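Local coordinates for protein autolysin E (PDB 4PI8) that probably cleaves the glycan strands of bacterial peptidoglycan as a glucosaminidase-type autolysin and is seen here holding the disaccharide NAG-NAM, at residues Val7-Asp12 against Glu187-His192; Gly31-Ala36 against Ala195-Trp200; Asn174-Leu179 against Arg183-Asn188. The protein carries 1 engineered substitution. All coordinates share one frame; numbering follows the deposited sequence. Where two conformers were deposited one is given.

Contact 1. Residues Val7-Asp12 against Glu187-His192; sequences VNYSFD and ENPAQH. With NAG (2-acetamido-2-deoxy-beta-D-glucopyranose), chain B; AMU (N-acetyl-beta-muramic acid), chain C.
Asn8 and Tyr9, just before helix 11-18, meet Glu187 and Pro189 in the loop leading to the glycan pocket. Asn8 carries CG beside the backbone N and anti to the carbonyl carbon (chi1 -74°), which brings its amide over to Glu187; ND2 of Asn8 then bonds to Glu187 O at 2.9 Å, nearly straight (168°), in the carbonyl plane on a lone pair and close to the amide's own plane. A second bond from ND2 goes to a water, which in turn donates to Glu187 OE2 at 2.6 Å. Glu187 OE1 turns elsewhere, to Asn175. The edge of the Tyr9 ring faces Glu187 O, with CE2 3.7 Å from that oxygen, while Pro189 CD meets Tyr9 CD2 obliquely at 3.4 Å. At the far end of the ring another water joins Tyr9 OH to Asn188 ND2. Behind the proline, Ala14 and Met17 of helix 11-18 close the packing, and the type II turn Asn188-Gln191 carries the chain on to the sugar, where His192 N lies 3.1 Å from O7 of NAG. The Glu187 carbonyl thus takes the Asn8 amide directly and the carboxylate through water: one nitrogen holds both groups.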
loop_
_atom_site.group_PDB
_atom_site.type_symbol
_atom_site.label_atom_id
_atom_site.label_comp_id
_atom_site.label_asym_id
_atom_site.label_seq_id
_atom_site.Cartn_x
_atom_site.Cartn_y
_atom_site.Cartn_z
ATOM N N VAL A 7 13.289 -7.571 16.333
ATOM C CA VAL A 7 12.777 -8.928 16.346
ATOM C C VAL A 7 12.283 -9.205 17.767
ATOM O O VAL A 7 13.053 -9.441 18.722
ATOM C CB VAL A 7 13.790 -9.986 15.831
ATOM C CG1 VAL A 7 13.276 -11.372 15.975
ATOM C CG2 VAL A 7 14.181 -9.694 14.391
ATOM N N ASN A 8 10.986 -9.180 17.930
ATOM C CA ASN A 8 10.324 -9.214 19.239
ATOM C C ASN A 8 9.519 -10.427 19.569
ATOM O O ASN A 8 9.329 -10.709 20.805
ATOM C CB ASN A 8 9.395 -7.997 19.336
ATOM C CG ASN A 8 10.120 -6.706 19.534
ATOM O OD1 ASN A 8 11.271 -6.665 20.004
ATOM N ND2 ASN A 8 9.474 -5.619 19.173
ATOM N N TYR A 9 8.985 -11.167 18.601
ATOM C CA TYR A 9 8.018 -12.221 18.799
ATOM C C TYR A 9 8.424 -13.468 18.024
ATOM O O TYR A 9 9.032 -13.361 16.961
ATOM C CB TYR A 9 6.606 -11.800 18.403
ATOM C CG TYR A 9 6.054 -10.760 19.282
ATOM C CD1 TYR A 9 5.421 -11.130 20.463
ATOM C CD2 TYR A 9 6.158 -9.409 19.018
ATOM C CE1 TYR A 9 4.872 -10.186 21.299
ATOM C CE2 TYR A 9 5.597 -8.466 19.882
ATOM C CZ TYR A 9 4.982 -8.865 21.038
ATOM O OH TYR A 9 4.467 -7.893 21.873
ATOM N N SER A 10 8.116 -14.657 18.551
ATOM C CA SER A 10 8.155 -15.865 17.794
ATOM C C SER A 10 7.039 -15.837 16.748
ATOM O O SER A 10 5.992 -15.124 16.887
ATOM C CB SER A 10 7.944 -17.120 18.649
ATOM O OG SER A 10 6.644 -17.172 19.158
ATOM N N PHE A 11 7.191 -16.622 15.693
ATOM C CA PHE A 11 6.109 -16.724 14.702
ATOM C C PHE A 11 4.818 -17.163 15.308
ATOM O O PHE A 11 3.764 -16.601 15.074
ATOM C CB PHE A 11 6.552 -17.682 13.557
ATOM C CG PHE A 11 5.563 -17.803 12.447
ATOM C CD1 PHE A 11 5.326 -16.705 11.622
ATOM C CD2 PHE A 11 4.797 -18.931 12.252
ATOM C CE1 PHE A 11 4.405 -16.771 10.583
ATOM C CE2 PHE A 11 3.893 -18.982 11.218
ATOM C CZ PHE A 11 3.696 -17.918 10.389
ATOM N N ASP A 12 4.872 -18.197 16.178
ATOM C CA ASP A 12 3.639 -18.681 16.766
ATOM C C ASP A 12 2.906 -17.643 17.632
ATOM O O ASP A 12 1.691 -17.572 17.620
ATOM C CB ASP A 12 3.873 -19.979 17.599
ATOM C CG ASP A 12 4.183 -21.187 16.721
ATOM O OD1 ASP A 12 3.914 -21.160 15.510
ATOM O OD2 ASP A 12 4.730 -22.179 17.263
ATOM N N GLU A 187 7.192 -6.495 14.254
ATOM C CA GLU A 187 7.760 -5.878 15.464
ATOM C C GLU A 187 6.683 -5.711 16.496
ATOM O O GLU A 187 6.971 -5.806 17.720
ATOM C CB GLU A 187 8.364 -4.544 15.126
ATOM C CG GLU A 187 9.189 -3.873 16.222
ATOM C CD GLU A 187 9.931 -2.629 15.759
ATOM O OE1 GLU A 187 9.848 -2.169 14.593
ATOM O OE2 GLU A 187 10.744 -2.105 16.592
ATOM N N ASN A 188 5.436 -5.468 16.095
ATOM C CA ASN A 188 4.263 -5.261 16.969
ATOM C C ASN A 188 3.022 -5.869 16.289
ATOM O O ASN A 188 2.180 -5.171 15.746
ATOM C CB ASN A 188 4.018 -3.801 17.324
ATOM C CG ASN A 188 5.081 -3.244 18.245
ATOM O OD1 ASN A 188 6.029 -2.511 17.817
ATOM N ND2 ASN A 188 4.993 -3.605 19.466
ATOM N N PRO A 189 2.920 -7.188 16.311
ATOM C CA PRO A 189 1.910 -7.870 15.509
ATOM C C PRO A 189 0.498 -7.419 15.789
ATOM O O PRO A 189 0.103 -7.192 16.948
ATOM C CB PRO A 189 2.130 -9.362 15.871
ATOM C CG PRO A 189 3.532 -9.451 16.209
ATOM C CD PRO A 189 3.852 -8.158 16.930
ATOM N N ALA A 190 -0.300 -7.285 14.745
ATOM C CA ALA A 190 -1.703 -6.978 14.780
ATOM C C ALA A 190 -2.024 -5.535 15.079
ATOM O O ALA A 190 -3.225 -5.187 15.263
ATOM C CB ALA A 190 -2.514 -7.953 15.679
ATOM N N GLN A 191 -1.044 -4.644 15.142
ATOM C CA GLN A 191 -1.233 -3.232 15.253
ATOM C C GLN A 191 -0.696 -2.597 14.007
ATOM O O GLN A 191 0.319 -3.000 13.460
ATOM C CB GLN A 191 -0.338 -2.627 16.423
ATOM C CG GLN A 191 -0.769 -3.141 17.744
ATOM C CD GLN A 191 -0.153 -2.330 18.837
ATOM O OE1 GLN A 191 0.717 -2.802 19.566
ATOM N NE2 GLN A 191 -0.552 -1.103 18.923
ATOM N N HIS A 192 -1.268 -1.441 13.696
ATOM C CA HIS A 192 -0.749 -0.549 12.661
ATOM C C HIS A 192 -0.462 -1.312 11.371
ATOM O O HIS A 192 0.641 -1.131 10.784
ATOM C CB HIS A 192 0.462 0.263 13.139
ATOM C CG HIS A 192 0.628 1.506 12.336
ATOM N ND1 HIS A 192 1.612 1.643 11.366
ATOM C CD2 HIS A 192 -0.171 2.597 12.217
ATOM C CE1 HIS A 192 1.439 2.790 10.737
ATOM N NE2 HIS A 192 0.363 3.389 11.216
HETATM C C1 NAG B . -7.158 -0.391 11.913
HETATM C C2 NAG B . -6.332 -1.068 13.013
HETATM C C3 NAG B . -6.996 -0.765 14.367
HETATM C C4 NAG B . -7.163 0.720 14.473
HETATM C C5 NAG B . -7.891 1.323 13.283
HETATM C C6 NAG B . -7.811 2.818 13.367
HETATM C C7 NAG B . -4.929 -3.082 12.542
HETATM C C8 NAG B . -4.916 -4.559 12.446
HETATM N N2 NAG B . -6.104 -2.506 12.851
HETATM O O3 NAG B . -6.137 -1.221 15.403
HETATM O O4 NAG B . -7.971 1.008 15.611
HETATM O O5 NAG B . -7.179 1.003 12.087
HETATM O O6 NAG B . -8.667 3.264 12.313
HETATM O O7 NAG B . -3.910 -2.405 12.354
HETATM C C1 AMU C . -7.078 -0.569 6.679
HETATM C C2 AMU C . -6.541 0.690 7.296
HETATM C C3 AMU C . -5.990 0.396 8.700
HETATM C C4 AMU C . -7.099 -0.301 9.522
HETATM C C5 AMU C . -7.680 -1.440 8.734
HETATM C C6 AMU C . -8.808 -2.135 9.500
HETATM C C7 AMU C . -5.231 2.567 6.295
HETATM C C8 AMU C . -3.964 2.900 5.536
HETATM C C9 AMU C . -4.112 1.705 9.453
HETATM C C10 AMU C . -3.737 3.136 9.414
HETATM C C11 AMU C . -3.633 1.034 10.737
HETATM O O1 AMU C . -7.638 -0.316 5.400
HETATM O O3 AMU C . -5.534 1.577 9.353
HETATM O O4 AMU C . -6.447 -0.720 10.733
HETATM O O5 AMU C . -8.175 -0.983 7.501
HETATM O O6 AMU C . -9.254 -3.335 8.861
HETATM O O7 AMU C . -6.035 3.425 6.587
HETATM O O10 AMU C . -2.597 3.479 8.982
HETATM O O11 AMU C . -4.573 4.013 9.876
HETATM N N2 AMU C . -5.436 1.271 6.492
HETATM O O HOH W 1 10.875 -2.880 19.054
HETATM O O HOH W 2 3.494 -5.868 20.155
#

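Contact 2. Residues Gly31-Ala36 against Ala195-Trp200; sequences GKFVEA and ASDIRW. With SO4 (sulfate ion), chain N.
A small two-stranded antiparallel sheet, 26-29 with 32-35, leans one strand over the turn that precedes helix 200-215, and this contact is where strand 32-35 meets that turn. Phe33 and Ala36 supply the strand's side; Asp197 and Ile198 supply the turn's. Phe33 CE1 comes 3.6 Å from Asp197 CG, and the ring and carboxylate planes stand 69° apart. Asp197 OD1 lies in the plane of the ring at its edge, where the C-H bonds carry a slight positive charge. Further along, Ala36 CB sits 4.1 Å from Ile198 CD1, a purely apolar touch backed by Ile41 and Ala44 of helix 38-45.

The turn itself is built around Asp197. With CG anti to the main-chain nitrogen (chi1 179°), OD1 reaches forward to accept from Arg199 N at 2.9 Å, forming an Asx turn, though the donor comes from well above the carboxylate plane. A type I turn overlies it, closed by Trp200 N on Asp197 O. The other carboxylate oxygen, OD2, makes a salt bridge with Lys203. Alongside, a sulfate, probably from the crystallisation liquor, is held by consecutive main-chain amides: Ser196 N gives a bond of 3.0 Å to O2, and Asp197 N one of 3.1 Å to O3. Ser196 belongs to the glycan pocket, and backbone hydrogen bonds from Ser196 and Ile198 to Thr26 of strand 26-29 join the turn to the sheet.

One carboxylate thus serves as turn former, ion-pair partner and neighbour of an aromatic edge. The Lys203 bridge would be expected to favour its ionised form, while the two amides beside it present N-H groups that suit an anion.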
loop_
_atom_site.group_PDB
_atom_site.type_symbol
_atom_site.label_atom_id
_atom_site.label_comp_id
_atom_site.label_asym_id
_atom_site.label_seq_id
_atom_site.Cartn_x
_atom_site.Cartn_y
_atom_site.Cartn_z
ATOM N N GLY A 31 -15.699 -13.707 -6.041
ATOM C CA GLY A 31 -15.828 -12.313 -6.442
ATOM C C GLY A 31 -16.010 -11.221 -5.368
ATOM O O GLY A 31 -16.230 -10.044 -5.711
ATOM N N LYS A 32 -15.875 -11.566 -4.082
ATOM C CA LYS A 32 -15.989 -10.515 -3.061
ATOM C C LYS A 32 -15.050 -10.811 -1.897
ATOM O O LYS A 32 -14.460 -11.887 -1.842
ATOM C CB LYS A 32 -17.430 -10.395 -2.566
ATOM C CG LYS A 32 -17.983 -11.639 -1.937
ATOM C CD LYS A 32 -19.466 -11.419 -1.639
ATOM C CE LYS A 32 -19.970 -12.329 -0.538
ATOM N NZ LYS A 32 -19.585 -13.751 -0.760
ATOM N N PHE A 33 -14.942 -9.857 -0.969
ATOM C CA PHE A 33 -14.165 -10.080 0.250
ATOM C C PHE A 33 -14.950 -10.735 1.369
ATOM O O PHE A 33 -16.091 -10.355 1.589
ATOM C CB PHE A 33 -13.509 -8.772 0.725
ATOM C CG PHE A 33 -12.285 -8.413 -0.080
ATOM C CD1 PHE A 33 -11.060 -9.055 0.164
ATOM C CD2 PHE A 33 -12.375 -7.512 -1.142
ATOM C CE1 PHE A 33 -9.944 -8.753 -0.593
ATOM C CE2 PHE A 33 -11.258 -7.222 -1.914
ATOM C CZ PHE A 33 -10.041 -7.853 -1.642
ATOM N N VAL A 34 -14.377 -11.769 1.975
ATOM C CA VAL A 34 -14.958 -12.449 3.138
ATOM C C VAL A 34 -13.915 -12.537 4.257
ATOM O O VAL A 34 -12.738 -12.330 4.001
ATOM C CB VAL A 34 -15.414 -13.873 2.769
ATOM C CG1 VAL A 34 -16.488 -13.843 1.665
ATOM C CG2 VAL A 34 -14.265 -14.800 2.341
ATOM N N GLU A 35 -14.317 -12.854 5.488
ATOM C CA GLU A 35 -13.343 -13.029 6.566
ATOM C C GLU A 35 -12.504 -14.249 6.316
ATOM O O GLU A 35 -12.984 -15.316 5.887
ATOM C CB GLU A 35 -14.035 -13.099 7.948
ATOM C CG GLU A 35 -13.095 -12.952 9.141
ATOM C CD GLU A 35 -12.501 -11.526 9.383
ATOM O OE1 GLU A 35 -12.964 -10.535 8.804
ATOM O OE2 GLU A 35 -11.567 -11.409 10.227
ATOM N N ALA A 36 -11.190 -14.125 6.517
ATOM C CA ALA A 36 -10.271 -15.221 6.394
ATOM C C ALA A 36 -10.333 -16.049 7.680
ATOM O O ALA A 36 -10.473 -15.490 8.773
ATOM C CB ALA A 36 -8.865 -14.695 6.197
ATOM N N ALA A 195 -3.532 -3.033 5.676
ATOM C CA ALA A 195 -4.692 -3.555 5.027
ATOM C C ALA A 195 -5.187 -4.803 5.705
ATOM O O ALA A 195 -4.386 -5.467 6.388
ATOM C CB ALA A 195 -4.348 -3.838 3.586
ATOM N N SER A 196 -6.483 -5.127 5.511
ATOM C CA SER A 196 -7.030 -6.409 5.989
ATOM C C SER A 196 -6.906 -7.539 5.029
ATOM O O SER A 196 -6.896 -8.682 5.419
ATOM C CB SER A 196 -8.477 -6.224 6.436
ATOM O OG SER A 196 -9.316 -5.914 5.339
ATOM N N ASP A 197 -6.794 -7.235 3.721
ATOM C CA ASP A 197 -6.655 -8.278 2.725
ATOM C C ASP A 197 -5.362 -9.068 3.007
ATOM O O ASP A 197 -4.275 -8.516 2.922
ATOM C CB ASP A 197 -6.644 -7.636 1.331
ATOM C CG ASP A 197 -6.488 -8.618 0.213
ATOM O OD1 ASP A 197 -6.352 -9.835 0.352
ATOM O OD2 ASP A 197 -6.430 -8.043 -0.919
ATOM N N ILE A 198 -5.485 -10.377 3.247
ATOM C CA ILE A 198 -4.341 -11.243 3.518
ATOM C C ILE A 198 -3.360 -11.383 2.350
ATOM O O ILE A 198 -2.219 -11.824 2.560
ATOM C CB ILE A 198 -4.724 -12.616 4.085
ATOM C CG1 ILE A 198 -5.391 -13.510 3.012
ATOM C CG2 ILE A 198 -5.526 -12.439 5.368
ATOM C CD1 ILE A 198 -5.748 -14.900 3.543
ATOM N N ARG A 199 -3.857 -11.044 1.132
ATOM C CA ARG A 199 -3.007 -11.047 -0.075
ATOM C C ARG A 199 -2.643 -9.654 -0.606
ATOM O O ARG A 199 -2.087 -9.508 -1.709
ATOM C CB ARG A 199 -3.666 -11.889 -1.174
ATOM C CG ARG A 199 -3.625 -13.392 -0.811
ATOM C CD ARG A 199 -3.807 -14.330 -1.997
ATOM N NE ARG A 199 -2.687 -14.239 -2.934
ATOM C CZ ARG A 199 -1.498 -14.837 -2.780
ATOM N NH1 ARG A 199 -1.219 -15.594 -1.709
ATOM N NH2 ARG A 199 -0.571 -14.674 -3.716
ATOM N N TRP A 200 -2.860 -8.618 0.220
ATOM C CA TRP A 200 -2.493 -7.238 -0.145
ATOM C C TRP A 200 -1.075 -7.144 -0.605
ATOM O O TRP A 200 -0.771 -6.498 -1.664
ATOM C CB TRP A 200 -2.715 -6.314 1.053
ATOM C CG TRP A 200 -2.322 -4.896 0.919
ATOM C CD1 TRP A 200 -3.103 -3.863 0.442
ATOM C CD2 TRP A 200 -1.070 -4.286 1.324
ATOM N NE1 TRP A 200 -2.415 -2.692 0.511
ATOM C CE2 TRP A 200 -1.181 -2.880 1.086
ATOM C CE3 TRP A 200 0.120 -4.766 1.908
ATOM C CZ2 TRP A 200 -0.155 -2.008 1.336
ATOM C CZ3 TRP A 200 1.113 -3.896 2.190
ATOM C CH2 TRP A 200 0.980 -2.524 1.920
HETATM S S SO4 N . -8.198 -3.151 3.056
HETATM O O1 SO4 N . -7.482 -2.149 2.214
HETATM O O2 SO4 N . -8.040 -2.794 4.441
HETATM O O3 SO4 N . -7.801 -4.528 2.641
HETATM O O4 SO4 N . -9.691 -3.018 2.808
#

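Contact 3. Residues Asn174-Leu179 against Arg183-Asn188; sequences NNQLNL and RWNPEN
The loop between helices 156-172 and 179-184 comes here against the exit of the second helix. Asn175, with positive phi, is the C-prime residue of the Schellman motif that ends the first helix, and Asn185, also with positive phi, leaves the second. The compact part is a stack of two amides. Gln176 and Asn185 lay their planes 14° apart, with Gln176 NE2 3.6 Å from Asn185 CG, so the groups pass one over the other while their polar atoms bond outward. Gln176 OE1 takes Asn174 ND2 at 2.9 Å, from above its carbonyl plane, and NE2 goes to Gln181 O; further bonds of the two amides lead to His192 and Gln191 of the glycan pocket. Nearby, Arg183 N donates to Leu179 O at 2.9 Å, an i to i+4 bond in the first turn of helix 179-184, and the Leu179 side chain is buried against Trp200, Ala201 and Ile204.

Toward Glu187 the contact becomes looser and wetter. Asn175, its CG anti to the main-chain nitrogen (chi1 -160°), points ND2 at Glu187 OE1 at 3.1 Å, with amide and carboxylate planes about at right angles; that nitrogen is also bonded to Asp6. Two waters lie between the segments on this side, both near the same carboxylate oxygen. One of them donates to Asn175 O and to Glu187 OE1, each at 2.8 Å. Asn175 ND2 meets OE1 from above the carboxylate plane, 35° out of it, in a fairly straight bond.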
loop_
_atom_site.group_PDB
_atom_site.type_symbol
_atom_site.label_atom_id
_atom_site.label_comp_id
_atom_site.label_asym_id
_atom_site.label_seq_id
_atom_site.Cartn_x
_atom_site.Cartn_y
_atom_site.Cartn_z
ATOM N N ASN A 174 8.104 4.552 10.835
ATOM C CA ASN A 174 7.750 3.601 11.915
ATOM C C ASN A 174 8.457 2.272 11.724
ATOM O O ASN A 174 7.986 1.260 12.259
ATOM C CB ASN A 174 6.235 3.417 12.001
ATOM C CG ASN A 174 5.778 2.696 13.266
ATOM O OD1 ASN A 174 6.249 3.097 14.364
ATOM N ND2 ASN A 174 4.994 1.627 13.146
ATOM N N ASN A 175 9.512 2.207 10.901
ATOM C CA ASN A 175 10.245 1.004 10.660
ATOM C C ASN A 175 9.461 -0.133 10.000
ATOM O O ASN A 175 9.842 -1.308 10.053
ATOM C CB ASN A 175 10.909 0.515 11.975
ATOM C CG ASN A 175 12.051 -0.444 11.733
ATOM O OD1 ASN A 175 12.842 -0.285 10.773
ATOM N ND2 ASN A 175 12.191 -1.464 12.622
ATOM N N GLN A 176 8.441 0.252 9.228
ATOM C CA GLN A 176 7.719 -0.706 8.352
ATOM C C GLN A 176 8.170 -0.308 6.932
ATOM O O GLN A 176 7.580 0.562 6.319
ATOM C CB GLN A 176 6.223 -0.575 8.586
ATOM C CG GLN A 176 5.785 -1.049 9.956
ATOM C CD GLN A 176 4.326 -0.745 10.256
ATOM O OE1 GLN A 176 3.994 0.327 10.758
ATOM N NE2 GLN A 176 3.452 -1.632 9.920
ATOM N N LEU A 177 9.240 -0.952 6.493
ATOM C CA LEU A 177 10.030 -0.557 5.343
ATOM C C LEU A 177 9.789 -1.402 4.116
ATOM O O LEU A 177 10.367 -1.098 3.057
ATOM C CB LEU A 177 11.535 -0.647 5.689
ATOM C CG LEU A 177 11.978 -0.007 6.998
ATOM C CD1 LEU A 177 13.529 -0.160 7.043
ATOM C CD2 LEU A 177 11.559 1.431 7.003
ATOM N N ASN A 178 9.060 -2.474 4.255
ATOM C CA ASN A 178 8.714 -3.349 3.135
ATOM C C ASN A 178 7.286 -3.768 3.232
ATOM O O ASN A 178 6.588 -3.504 4.248
ATOM C CB ASN A 178 9.721 -4.474 3.004
ATOM C CG ASN A 178 9.677 -5.460 4.134
ATOM O OD1 ASN A 178 8.635 -5.775 4.701
ATOM N ND2 ASN A 178 10.877 -6.020 4.421
ATOM N N LEU A 179 6.755 -4.379 2.161
ATOM C CA LEU A 179 5.358 -4.705 2.165
ATOM C C LEU A 179 4.923 -5.634 3.290
ATOM O O LEU A 179 3.872 -5.523 3.887
ATOM C CB LEU A 179 4.903 -5.288 0.801
ATOM C CG LEU A 179 4.984 -4.311 -0.392
ATOM C CD1 LEU A 179 4.875 -5.106 -1.671
ATOM C CD2 LEU A 179 3.977 -3.203 -0.348
ATOM N N ARG A 183 2.151 -4.863 6.148
ATOM C CA ARG A 183 0.975 -5.680 6.276
ATOM C C ARG A 183 0.851 -6.404 7.634
ATOM O O ARG A 183 -0.251 -6.572 8.141
ATOM C CB ARG A 183 0.901 -6.697 5.134
ATOM C CG ARG A 183 -0.264 -7.648 5.194
ATOM C CD ARG A 183 -1.633 -6.958 5.192
ATOM N NE ARG A 183 -2.743 -7.911 5.309
ATOM C CZ ARG A 183 -3.190 -8.413 6.452
ATOM N NH1 ARG A 183 -2.572 -8.153 7.596
ATOM N NH2 ARG A 183 -4.244 -9.223 6.433
ATOM N N TRP A 184 1.973 -6.917 8.143
ATOM C CA TRP A 184 1.942 -7.835 9.261
ATOM C C TRP A 184 2.709 -7.302 10.489
ATOM O O TRP A 184 2.726 -7.980 11.515
ATOM C CB TRP A 184 2.505 -9.208 8.847
ATOM C CG TRP A 184 1.767 -9.889 7.741
ATOM C CD1 TRP A 184 2.203 -10.062 6.471
ATOM C CD2 TRP A 184 0.481 -10.507 7.819
ATOM N NE1 TRP A 184 1.233 -10.686 5.765
ATOM C CE2 TRP A 184 0.169 -10.989 6.547
ATOM C CE3 TRP A 184 -0.467 -10.684 8.850
ATOM C CZ2 TRP A 184 -1.018 -11.649 6.271
ATOM C CZ3 TRP A 184 -1.626 -11.359 8.569
ATOM C CH2 TRP A 184 -1.890 -11.819 7.263
ATOM N N ASN A 185 3.286 -6.132 10.407
ATOM C CA ASN A 185 4.008 -5.490 11.509
ATOM C C ASN A 185 4.610 -6.452 12.499
ATOM O O ASN A 185 4.235 -6.474 13.677
ATOM C CB ASN A 185 3.088 -4.477 12.197
ATOM C CG ASN A 185 3.851 -3.432 13.004
ATOM O OD1 ASN A 185 5.073 -3.325 12.934
ATOM N ND2 ASN A 185 3.077 -2.589 13.708
ATOM N N PRO A 186 5.560 -7.262 12.090
ATOM C CA PRO A 186 6.094 -8.298 12.981
ATOM C C PRO A 186 6.741 -7.717 14.234
ATOM O O PRO A 186 6.812 -8.471 15.268
ATOM C CB PRO A 186 7.099 -9.038 12.125
ATOM C CG PRO A 186 7.303 -8.224 10.920
ATOM C CD PRO A 186 6.081 -7.403 10.727
ATOM N N GLU A 187 7.192 -6.495 14.254
ATOM C CA GLU A 187 7.760 -5.878 15.464
ATOM C C GLU A 187 6.683 -5.711 16.496
ATOM O O GLU A 187 6.971 -5.806 17.720
ATOM C CB GLU A 187 8.364 -4.544 15.126
ATOM C CG GLU A 187 9.189 -3.873 16.222
ATOM C CD GLU A 187 9.931 -2.629 15.759
ATOM O OE1 GLU A 187 9.848 -2.169 14.593
ATOM O OE2 GLU A 187 10.744 -2.105 16.592
ATOM N N ASN A 188 5.436 -5.468 16.095
ATOM C CA ASN A 188 4.263 -5.261 16.969
ATOM C C ASN A 188 3.022 -5.869 16.289
ATOM O O ASN A 188 2.180 -5.171 15.746
ATOM C CB ASN A 188 4.018 -3.801 17.324
ATOM C CG ASN A 188 5.081 -3.244 18.245
ATOM O OD1 ASN A 188 6.029 -2.511 17.817
ATOM N ND2 ASN A 188 4.993 -3.605 19.466
HETATM O O HOH W 3 8.166 0.082 14.875
HETATM O O HOH W 4 9.611 -3.280 11.988
#

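All three contacts use the chain that runs from helix 179-184 to helix 200-215, and with it the rim of the glycan site. Contacts 1 and 3, with centres about 9 Å apart, share Glu187 and Asn188 and are joined at 2.8 Å from His192 ND1 to Gln176 OE1 and from Asn185 ND2 to Gln191 O. Centre to centre, contact 2 lies about 20 Å from contact 1 and 19 Å from contact 3, yet Arg183 NE reaches Asp197 O at 2.9 Å. Contact 1 supplies Ala190, Gln191 and His192 to the pocket and contact 2 Ser196, whereas contact 3 is second-shell, its Arg183 side chain about 6 Å from NAG and Gln176 about 8 Å from AMU.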